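PDB 7AGO: N-acetylmuramoyl-L-alanine amidase from Mycobacteroides abscessus, which probably hydrolyses, with a bound zinc ion, the amide link between N-acetylmuramic acid and the stem peptide of peptidoglycan. Local coordinates for residues A[12-17]-A[57-62]; A[99-104]-A[213-218]; A[135-140]-A[176-181]. All coordinates share one frame; numbering follows the deposited sequence.

Contact 1 of 3, residues A[12-17]-A[57-62]; sequences LDPGHN and NTVLLI. With ZN (zinc ion), chain D; ZGL (D-alpha-glutamine), chain B.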
loop_
_atom_site.group_PDB
_atom_site.type_symbol
_atom_site.label_atom_id
_atom_site.label_comp_id
_atom_site.label_asym_id
_atom_site.label_seq_id
_atom_site.Cartn_x
_atom_site.Cartn_y
_atom_site.Cartn_z
ATOM N N LEU A 12 -7.441 -3.086 -3.691
ATOM C CA LEU A 12 -6.717 -1.930 -3.184
ATOM C C LEU A 12 -6.989 -1.775 -1.698
ATOM O O LEU A 12 -8.141 -1.855 -1.262
ATOM C CB LEU A 12 -7.139 -0.660 -3.926
ATOM C CG LEU A 12 -6.992 -0.712 -5.448
ATOM C CD1 LEU A 12 -7.595 0.540 -6.090
ATOM C CD2 LEU A 12 -5.519 -0.868 -5.822
ATOM N N ASP A 13 -5.930 -1.550 -0.925
ATOM C CA ASP A 13 -6.038 -1.413 0.529
ATOM C C ASP A 13 -5.543 -0.035 0.938
ATOM O O ASP A 13 -4.325 0.182 1.031
ATOM C CB ASP A 13 -5.218 -2.494 1.240
ATOM C CG ASP A 13 -5.102 -2.250 2.727
ATOM O OD1 ASP A 13 -6.123 -1.842 3.328
ATOM O OD2 ASP A 13 -4.006 -2.471 3.298
ATOM N N PRO A 14 -6.440 0.921 1.218
ATOM C CA PRO A 14 -6.003 2.185 1.825
ATOM C C PRO A 14 -5.727 1.964 3.306
ATOM O O PRO A 14 -6.638 1.702 4.090
ATOM C CB PRO A 14 -7.208 3.114 1.595
ATOM C CG PRO A 14 -8.395 2.220 1.316
ATOM C CD PRO A 14 -7.906 0.791 1.166
ATOM N N GLY A 15 -4.454 2.075 3.680
ATOM C CA GLY A 15 -4.042 1.664 5.012
ATOM C C GLY A 15 -4.729 2.456 6.109
ATOM O O GLY A 15 -5.032 3.641 5.959
ATOM N N HIS A 16 -4.949 1.769 7.236
ATOM C CA HIS A 16 -5.527 2.287 8.480
ATOM C C HIS A 16 -7.013 2.603 8.353
ATOM O O HIS A 16 -7.609 2.429 7.281
ATOM C CB HIS A 16 -4.742 3.503 8.966
ATOM C CG HIS A 16 -3.266 3.262 8.990
ATOM N ND1 HIS A 16 -2.643 2.525 9.979
ATOM C CD2 HIS A 16 -2.297 3.603 8.107
ATOM C CE1 HIS A 16 -1.350 2.440 9.708
ATOM N NE2 HIS A 16 -1.114 3.094 8.584
ATOM N N ASN A 17 -7.615 3.034 9.465
ATOM C CA ASN A 17 -9.052 3.244 9.593
ATOM C C ASN A 17 -9.400 4.726 9.549
ATOM O O ASN A 17 -8.600 5.589 9.912
ATOM C CB ASN A 17 -9.584 2.703 10.930
ATOM C CG ASN A 17 -9.467 1.205 11.079
ATOM O OD1 ASN A 17 -9.394 0.456 10.106
ATOM N ND2 ASN A 17 -9.487 0.749 12.337
ATOM N N ASN A 57 -7.953 8.719 -0.019
ATOM C CA ASN A 57 -8.189 9.514 -1.216
ATOM C C ASN A 57 -7.311 9.056 -2.372
ATOM O O ASN A 57 -7.749 9.053 -3.527
ATOM C CB ASN A 57 -7.987 10.987 -0.891
ATOM C CG ASN A 57 -9.219 11.577 -0.225
ATOM O OD1 ASN A 57 -9.217 11.886 0.963
ATOM N ND2 ASN A 57 -10.298 11.676 -0.988
ATOM N N THR A 58 -6.079 8.642 -2.084
ATOM C CA THR A 58 -5.224 8.151 -3.161
ATOM C C THR A 58 -5.756 6.841 -3.730
ATOM O O THR A 58 -5.759 6.641 -4.949
ATOM C CB THR A 58 -3.793 7.993 -2.655
ATOM O OG1 THR A 58 -3.342 9.273 -2.194
ATOM C CG2 THR A 58 -2.866 7.522 -3.783
ATOM N N VAL A 59 -6.243 5.950 -2.870
ATOM C CA VAL A 59 -6.820 4.701 -3.368
ATOM C C VAL A 59 -8.066 4.967 -4.218
ATOM O O VAL A 59 -8.289 4.299 -5.236
ATOM C CB VAL A 59 -7.112 3.749 -2.195
ATOM C CG1 VAL A 59 -8.180 2.719 -2.596
ATOM C CG2 VAL A 59 -5.818 3.043 -1.800
ATOM N N LEU A 60 -8.891 5.945 -3.835
ATOM C CA LEU A 60 -10.063 6.252 -4.662
ATOM C C LEU A 60 -9.660 6.668 -6.073
ATOM O O LEU A 60 -10.330 6.310 -7.051
ATOM C CB LEU A 60 -10.899 7.359 -4.026
ATOM C CG LEU A 60 -11.584 7.013 -2.710
ATOM C CD1 LEU A 60 -12.407 8.203 -2.261
ATOM C CD2 LEU A 60 -12.448 5.779 -2.879
ATOM N N LEU A 61 -8.579 7.446 -6.197
ATOM C CA LEU A 61 -8.104 7.848 -7.519
ATOM C C LEU A 61 -7.532 6.661 -8.290
ATOM O O LEU A 61 -7.738 6.549 -9.508
ATOM C CB LEU A 61 -7.056 8.950 -7.381
ATOM C CG LEU A 61 -7.509 10.233 -6.690
ATOM C CD1 LEU A 61 -6.310 11.157 -6.460
ATOM C CD2 LEU A 61 -8.568 10.924 -7.539
ATOM N N ILE A 62 -6.798 5.773 -7.607
ATOM C CA ILE A 62 -6.295 4.563 -8.264
ATOM C C ILE A 62 -7.462 3.718 -8.765
ATOM O O ILE A 62 -7.453 3.229 -9.898
ATOM C CB ILE A 62 -5.397 3.748 -7.313
ATOM C CG1 ILE A 62 -4.123 4.512 -6.966
ATOM C CG2 ILE A 62 -5.000 2.410 -7.950
ATOM C CD1 ILE A 62 -3.456 3.949 -5.727
HETATM ZN ZN ZN D . 0.630 3.170 7.465
HETATM C CD ZGL B . -0.672 -1.329 10.341
HETATM N N ZGL B . 1.584 -0.797 9.482
HETATM O O2 ZGL B . -1.141 -0.774 9.346
HETATM N N1 ZGL B . -1.400 -1.735 11.374
HETATM C CA ZGL B . 0.826 -1.593 10.452
HETATM C CB ZGL B . 1.091 -3.098 10.329
HETATM C C ZGL B . 0.707 -5.174 8.852
HETATM C CG ZGL B . 0.520 -3.679 9.049
HETATM O OXT ZGL B . 1.334 -5.829 9.724
HETATM O O ZGL B . 0.218 -5.678 7.834
HETATM O O HOH W 1 2.646 3.756 7.303
#
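L12 and P14, near the end of a strand that runs on into the zinc site, pack against V59 and I62 of helix 51-68, whose first residue, E51, is also a zinc ligand. Strand 12-14 and the helical segment 57-62 run nearly antiparallel, their axes 8.0 Å apart at the closest. V59 faces the strand with both of its branches. CG1, anti to its backbone N (chi1 158°), meets L12 CB at 3.8 Å, while CG2 lies 3.7 Å from P14 CB, the valine crossing the proline ring at about a right angle. One turn on, I62 CG2 reaches L12 CD1 at 3.7 Å. Branched aliphatics suit this buried seam, where no hydrogen bond crosses, and the compact proline lets the helix come close to the strand.

D13 points from the other face of the strand, where T76 and R90 hold OD1 and S104 holds OD2. Beyond P14 the chain leaves the strand, and H16 NE2 binds the zinc ion at 2.1 Å. E51, H106 and a water complete the observed sphere. The peptide oxygen T40 O takes a bond from H16 ND1, which, with the zinc ion on NE2, holds the rotation of the imidazole. ZGL O2 lies obliquely to that ring, 3.2 Å from H16 CE1. The loop after a strand and the first residue of a helix thus each deliver a metal ligand, as in the zinc-dependent amidases of this alpha/beta family.

Contact 2 of 3, residues A[99-104]-A[213-218]; sequences PDAVVS and AYLSGT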
loop_
_atom_site.group_PDB
_atom_site.type_symbol
_atom_site.label_atom_id
_atom_site.label_comp_id
_atom_site.label_asym_id
_atom_site.label_seq_id
_atom_site.Cartn_x
_atom_site.Cartn_y
_atom_site.Cartn_z
ATOM N N PRO A 99 -7.609 -12.231 -6.538
ATOM C CA PRO A 99 -7.106 -11.150 -7.385
ATOM C C PRO A 99 -5.811 -11.509 -8.098
ATOM O O PRO A 99 -5.020 -12.345 -7.646
ATOM C CB PRO A 99 -6.870 -10.014 -6.385
ATOM C CG PRO A 99 -6.482 -10.744 -5.140
ATOM C CD PRO A 99 -7.372 -11.953 -5.109
ATOM N N ASP A 100 -5.606 -10.841 -9.235
ATOM C CA ASP A 100 -4.346 -10.959 -9.961
ATOM C C ASP A 100 -3.245 -10.149 -9.297
ATOM O O ASP A 100 -2.063 -10.490 -9.425
ATOM C CB ASP A 100 -4.531 -10.500 -11.407
ATOM C CG ASP A 100 -5.545 -11.345 -12.157
ATOM O OD1 ASP A 100 -5.231 -12.516 -12.431
ATOM O OD2 ASP A 100 -6.668 -10.856 -12.431
ATOM N N ALA A 101 -3.612 -9.082 -8.589
ATOM C CA ALA A 101 -2.640 -8.250 -7.895
ATOM C C ALA A 101 -3.345 -7.493 -6.780
ATOM O O ALA A 101 -4.528 -7.162 -6.890
ATOM C CB ALA A 101 -1.945 -7.271 -8.855
ATOM N N VAL A 102 -2.602 -7.223 -5.707
ATOM C CA VAL A 102 -3.107 -6.485 -4.554
ATOM C C VAL A 102 -2.118 -5.374 -4.232
ATOM O O VAL A 102 -0.911 -5.622 -4.153
ATOM C CB VAL A 102 -3.291 -7.408 -3.333
ATOM C CG1 VAL A 102 -3.777 -6.609 -2.131
ATOM C CG2 VAL A 102 -4.273 -8.521 -3.655
ATOM N N VAL A 103 -2.615 -4.157 -4.029
ATOM C CA VAL A 103 -1.746 -3.045 -3.658
ATOM C C VAL A 103 -2.284 -2.403 -2.394
ATOM O O VAL A 103 -3.441 -1.962 -2.364
ATOM C CB VAL A 103 -1.622 -1.997 -4.777
ATOM C CG1 VAL A 103 -0.789 -0.826 -4.300
ATOM C CG2 VAL A 103 -1.000 -2.622 -6.014
ATOM N N SER A 104 -1.440 -2.335 -1.368
ATOM C CA SER A 104 -1.729 -1.615 -0.135
ATOM C C SER A 104 -1.005 -0.271 -0.169
ATOM O O SER A 104 0.160 -0.200 -0.565
ATOM C CB SER A 104 -1.277 -2.438 1.076
ATOM O OG SER A 104 -1.553 -1.769 2.294
ATOM N N ALA A 213 2.100 -2.252 -15.667
ATOM C CA ALA A 213 3.343 -2.872 -16.110
ATOM C C ALA A 213 3.459 -4.295 -15.579
ATOM O O ALA A 213 3.872 -5.206 -16.309
ATOM C CB ALA A 213 4.538 -2.028 -15.669
ATOM N N TYR A 214 3.074 -4.513 -14.320
ATOM C CA TYR A 214 3.145 -5.856 -13.752
ATOM C C TYR A 214 2.169 -6.804 -14.438
ATOM O O TYR A 214 2.544 -7.914 -14.832
ATOM C CB TYR A 214 2.872 -5.823 -12.247
ATOM C CG TYR A 214 2.880 -7.213 -11.646
ATOM C CD1 TYR A 214 4.068 -7.922 -11.511
ATOM C CD2 TYR A 214 1.704 -7.824 -11.228
ATOM C CE1 TYR A 214 4.086 -9.203 -10.971
ATOM C CE2 TYR A 214 1.713 -9.114 -10.679
ATOM C CZ TYR A 214 2.910 -9.791 -10.554
ATOM O OH TYR A 214 2.945 -11.071 -10.014
ATOM N N LEU A 215 0.910 -6.391 -14.591
ATOM C CA LEU A 215 -0.073 -7.284 -15.203
ATOM C C LEU A 215 0.194 -7.514 -16.686
ATOM O O LEU A 215 -0.216 -8.552 -17.223
ATOM C CB LEU A 215 -1.489 -6.738 -15.006
ATOM C CG LEU A 215 -2.003 -6.611 -13.564
ATOM C CD1 LEU A 215 -3.392 -6.014 -13.562
ATOM C CD2 LEU A 215 -2.010 -7.962 -12.883
ATOM N N SER A 216 0.874 -6.579 -17.355
ATOM C CA SER A 216 1.250 -6.741 -18.753
ATOM C C SER A 216 2.486 -7.608 -18.948
ATOM O O SER A 216 2.800 -7.950 -20.093
ATOM C CB SER A 216 1.504 -5.375 -19.393
ATOM O OG SER A 216 0.372 -4.543 -19.263
ATOM N N GLY A 217 3.204 -7.949 -17.880
ATOM C CA GLY A 217 4.413 -8.739 -18.013
ATOM C C GLY A 217 5.647 -7.962 -18.425
ATOM O O GLY A 217 6.504 -8.505 -19.134
ATOM N N THR A 218 5.770 -6.710 -17.992
ATOM C CA THR A 218 6.897 -5.853 -18.365
ATOM C C THR A 218 8.238 -6.408 -17.881
ATOM O O THR A 218 8.422 -6.678 -16.693
ATOM C CB THR A 218 6.714 -4.421 -17.813
ATOM O OG1 THR A 218 5.745 -3.721 -18.603
ATOM C CG2 THR A 218 8.031 -3.654 -17.835
#
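L215, in the last turn of helix 197-216, puts one methyl against the start of strand 101-108. Its CG stands anti to the carbonyl carbon (chi1 -63°); chi2 178° sets CD1 anti to CA, and the second branch, CD2, is the one that meets D100 CB at 3.9 Å and A101 CB at 4.1 Å. A leucine has the reach for this gap, and the small alanine keeps the strand's side of it low. Y214 takes the other first torsion, CG anti to the backbone N (chi1 177°), and turns a ring edge to the backbone just ahead of the strand: CE2 lies 4.2 Å from D100 O, which sits near the ring plane. D100 contributes its CB to the packing, whereas its carboxylate OD2 accepts a bond from I9 N.

The helix ends in a Schellman motif. G217 takes a positive phi, a conformation glycine adopts easily, and two bonds run back into the last turn: T218 N to A213 O at 2.9 Å and G217 N to Y214 O at 3.1 Å. Around this corner, L215 also touches V10 of strand 9-14, and Y214 stacks on F137 of helix 132-147 while its carbonyl accepts a bond from R136, so the helix end joins two strands to a neighbouring helix.

Contact 3 of 3, residues A[135-140]-A[176-181]; sequences LRFAKT and PKVLVE. With ALA (alanine), chain C.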
loop_
_atom_site.group_PDB
_atom_site.type_symbol
_atom_site.label_atom_id
_atom_site.label_comp_id
_atom_site.label_asym_id
_atom_site.label_seq_id
_atom_site.Cartn_x
_atom_site.Cartn_y
_atom_site.Cartn_z
ATOM N N LEU A 135 8.165 -10.747 -5.809
ATOM C CA LEU A 135 9.380 -9.960 -6.000
ATOM C C LEU A 135 9.348 -9.236 -7.342
ATOM O O LEU A 135 9.784 -8.080 -7.445
ATOM C CB LEU A 135 10.616 -10.858 -5.897
ATOM C CG LEU A 135 11.974 -10.165 -6.032
ATOM C CD1 LEU A 135 12.140 -9.108 -4.949
ATOM C CD2 LEU A 135 13.129 -11.170 -5.998
ATOM N N ARG A 136 8.846 -9.897 -8.389
ATOM C CA ARG A 136 8.706 -9.205 -9.667
ATOM C C ARG A 136 7.737 -8.036 -9.545
ATOM O O ARG A 136 7.980 -6.960 -10.103
ATOM C CB ARG A 136 8.249 -10.162 -10.770
ATOM C CG ARG A 136 8.065 -9.461 -12.125
ATOM C CD ARG A 136 7.835 -10.430 -13.282
ATOM N NE ARG A 136 6.562 -11.135 -13.176
ATOM C CZ ARG A 136 5.407 -10.694 -13.672
ATOM N NH1 ARG A 136 5.343 -9.534 -14.325
ATOM N NH2 ARG A 136 4.309 -11.424 -13.516
ATOM N N PHE A 137 6.634 -8.225 -8.811
ATOM C CA PHE A 137 5.704 -7.119 -8.599
ATOM C C PHE A 137 6.395 -5.955 -7.898
ATOM O O PHE A 137 6.238 -4.794 -8.302
ATOM C CB PHE A 137 4.496 -7.592 -7.782
ATOM C CG PHE A 137 3.315 -6.655 -7.825
ATOM C CD1 PHE A 137 3.281 -5.575 -8.704
ATOM C CD2 PHE A 137 2.234 -6.857 -6.978
ATOM C CE1 PHE A 137 2.186 -4.721 -8.747
ATOM C CE2 PHE A 137 1.136 -6.014 -7.014
ATOM C CZ PHE A 137 1.112 -4.938 -7.897
ATOM N N ALA A 138 7.176 -6.253 -6.855
ATOM C CA ALA A 138 7.838 -5.195 -6.097
ATOM C C ALA A 138 8.837 -4.437 -6.964
ATOM O O ALA A 138 8.882 -3.200 -6.945
ATOM C CB ALA A 138 8.530 -5.787 -4.871
ATOM N N LYS A 139 9.656 -5.165 -7.727
ATOM C CA LYS A 139 10.644 -4.508 -8.576
ATOM C C LYS A 139 9.968 -3.705 -9.673
ATOM O O LYS A 139 10.407 -2.594 -9.994
ATOM C CB LYS A 139 11.590 -5.541 -9.185
ATOM C CG LYS A 139 12.529 -6.157 -8.168
ATOM C CD LYS A 139 13.474 -7.176 -8.795
ATOM C CE LYS A 139 14.447 -7.718 -7.754
ATOM N NZ LYS A 139 15.386 -8.723 -8.330
ATOM N N THR A 140 8.894 -4.251 -10.253
ATOM C CA THR A 140 8.197 -3.543 -11.322
ATOM C C THR A 140 7.540 -2.280 -10.793
ATOM O O THR A 140 7.605 -1.227 -11.437
ATOM C CB THR A 140 7.156 -4.457 -11.967
ATOM O OG1 THR A 140 7.823 -5.589 -12.554
ATOM C CG2 THR A 140 6.373 -3.700 -13.051
ATOM N N PRO A 176 -0.163 -12.013 -5.616
ATOM C CA PRO A 176 0.924 -11.020 -5.656
ATOM C C PRO A 176 0.487 -9.719 -4.999
ATOM O O PRO A 176 -0.572 -9.172 -5.310
ATOM C CB PRO A 176 1.187 -10.836 -7.157
ATOM C CG PRO A 176 0.735 -12.110 -7.776
ATOM C CD PRO A 176 -0.478 -12.519 -6.966
ATOM N N LYS A 177 1.314 -9.224 -4.084
ATOM C CA LYS A 177 0.937 -8.079 -3.268
ATOM C C LYS A 177 2.175 -7.263 -2.927
ATOM O O LYS A 177 3.238 -7.825 -2.657
ATOM C CB LYS A 177 0.237 -8.530 -1.971
ATOM C CG LYS A 177 -0.165 -7.368 -1.063
ATOM C CD LYS A 177 -1.039 -7.808 0.118
ATOM C CE LYS A 177 -1.344 -6.605 1.023
ATOM N NZ LYS A 177 -2.235 -6.972 2.175
ATOM N N VAL A 178 2.021 -5.935 -2.929
ATOM C CA VAL A 178 3.030 -5.025 -2.403
ATOM C C VAL A 178 2.336 -4.000 -1.520
ATOM O O VAL A 178 1.150 -3.696 -1.695
ATOM C CB VAL A 178 3.835 -4.312 -3.514
ATOM C CG1 VAL A 178 4.614 -5.329 -4.348
ATOM C CG2 VAL A 178 2.905 -3.478 -4.415
ATOM N N LEU A 179 3.080 -3.484 -0.546
ATOM C CA LEU A 179 2.621 -2.382 0.295
ATOM C C LEU A 179 3.523 -1.204 -0.042
ATOM O O LEU A 179 4.724 -1.233 0.254
ATOM C CB LEU A 179 2.687 -2.744 1.781
ATOM C CG LEU A 179 2.051 -1.783 2.802
ATOM C CD1 LEU A 179 1.867 -2.470 4.166
ATOM C CD2 LEU A 179 2.881 -0.508 2.966
ATOM N N VAL A 180 2.949 -0.174 -0.660
ATOM C CA VAL A 180 3.709 0.986 -1.107
ATOM C C VAL A 180 3.565 2.079 -0.061
ATOM O O VAL A 180 2.457 2.572 0.178
ATOM C CB VAL A 180 3.238 1.483 -2.483
ATOM C CG1 VAL A 180 4.099 2.649 -2.936
ATOM C CG2 VAL A 180 3.310 0.363 -3.516
ATOM N N GLU A 181 4.679 2.436 0.578
ATOM C CA GLU A 181 4.777 3.648 1.384
ATOM C C GLU A 181 5.155 4.779 0.436
ATOM O O GLU A 181 6.283 4.819 -0.065
ATOM C CB GLU A 181 5.822 3.476 2.486
ATOM C CG GLU A 181 5.438 2.470 3.585
ATOM C CD GLU A 181 4.556 3.091 4.640
ATOM O OE1 GLU A 181 4.206 4.280 4.461
ATOM O OE2 GLU A 181 4.213 2.401 5.638
HETATM N N ALA C . 4.914 0.558 8.900
HETATM C CA ALA C . 3.569 0.178 8.476
HETATM C C ALA C . 2.915 -0.735 9.510
HETATM O O ALA C . 3.610 -1.293 10.366
HETATM C CB ALA C . 3.614 -0.502 7.111
#
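F137 and A138 of helix 132-147 lie on V178 at the start of strand 177-184, a helix-on-sheet packing of the alpha/beta sandwich type. The helix belongs to the beta-alpha-beta connection between the parallel strands 118-122 and 161-164, and the axis of its segment 135-140 passes 7.8 Å from that of strand 177-181, at an angle of 35°.

The aromatic part of the contact is a CH-pi interaction. V178 CG2 sits over one face of the F137 ring, 4.2 Å from the centroid and 17° off the ring normal. With CG anti to the backbone N (chi1 -164°), the ring leans down from the helix, its edge in plane with the peptide nitrogen K177 N, 3.9 Å from CD2. A flat phenyl group suits such a place, since face and rim can both be used.

Apolar packing supplies the rest. The other branch of V178, CG1, abuts the helix backbone at A138 CA, 3.7 Å away, an approach that the short alanine side chain permits. P176 CB meets F137 CD2 at 4.1 Å, just ahead of the strand.

No hydrogen bond crosses the contact. Within the helix, T140 OG1 donates to R136 O at 2.8 Å; T140 N reaches the same oxygen from the opposite face of the carbonyl, so a buried hydroxyl is satisfied by its own helix. K177 points away from the helix and extends its amine to E94 and to the carbonyl of G169.

Ligand contacts lie on that far side, where alternate residues of the strand line the site of the bound alanine. L179 CD1 touches the CB of that alanine at 3.9 Å, and E181 OE2 approaches the same CB at 3.3 Å.

Overall arrangement
All three contacts lay a helix against the same mixed sheet and are buried. Contact 2 lies furthest from the chain's centre; contacts 2 and 3 each include one partly exposed residue, D100 and P176, whereas all touching residues of contact 1 are buried. Contacts 1 and 3 fall on opposite sides of that centre, about 16 Å apart between centres; contacts 2 and 3 are only about 8 Å apart. Strand 101-108 runs between strands 9-14 and 177-184, so backbone bonds tie contact 2 to both others. Packing is mainly apolar: aliphatic in contact 1, a leucine methyl and a tyrosine edge in contact 2, a phenyl face in contact 3. Segment 12-17 goes on to the zinc ion and 176-181 to the bound alanine, whereas contact 2 is plain packing.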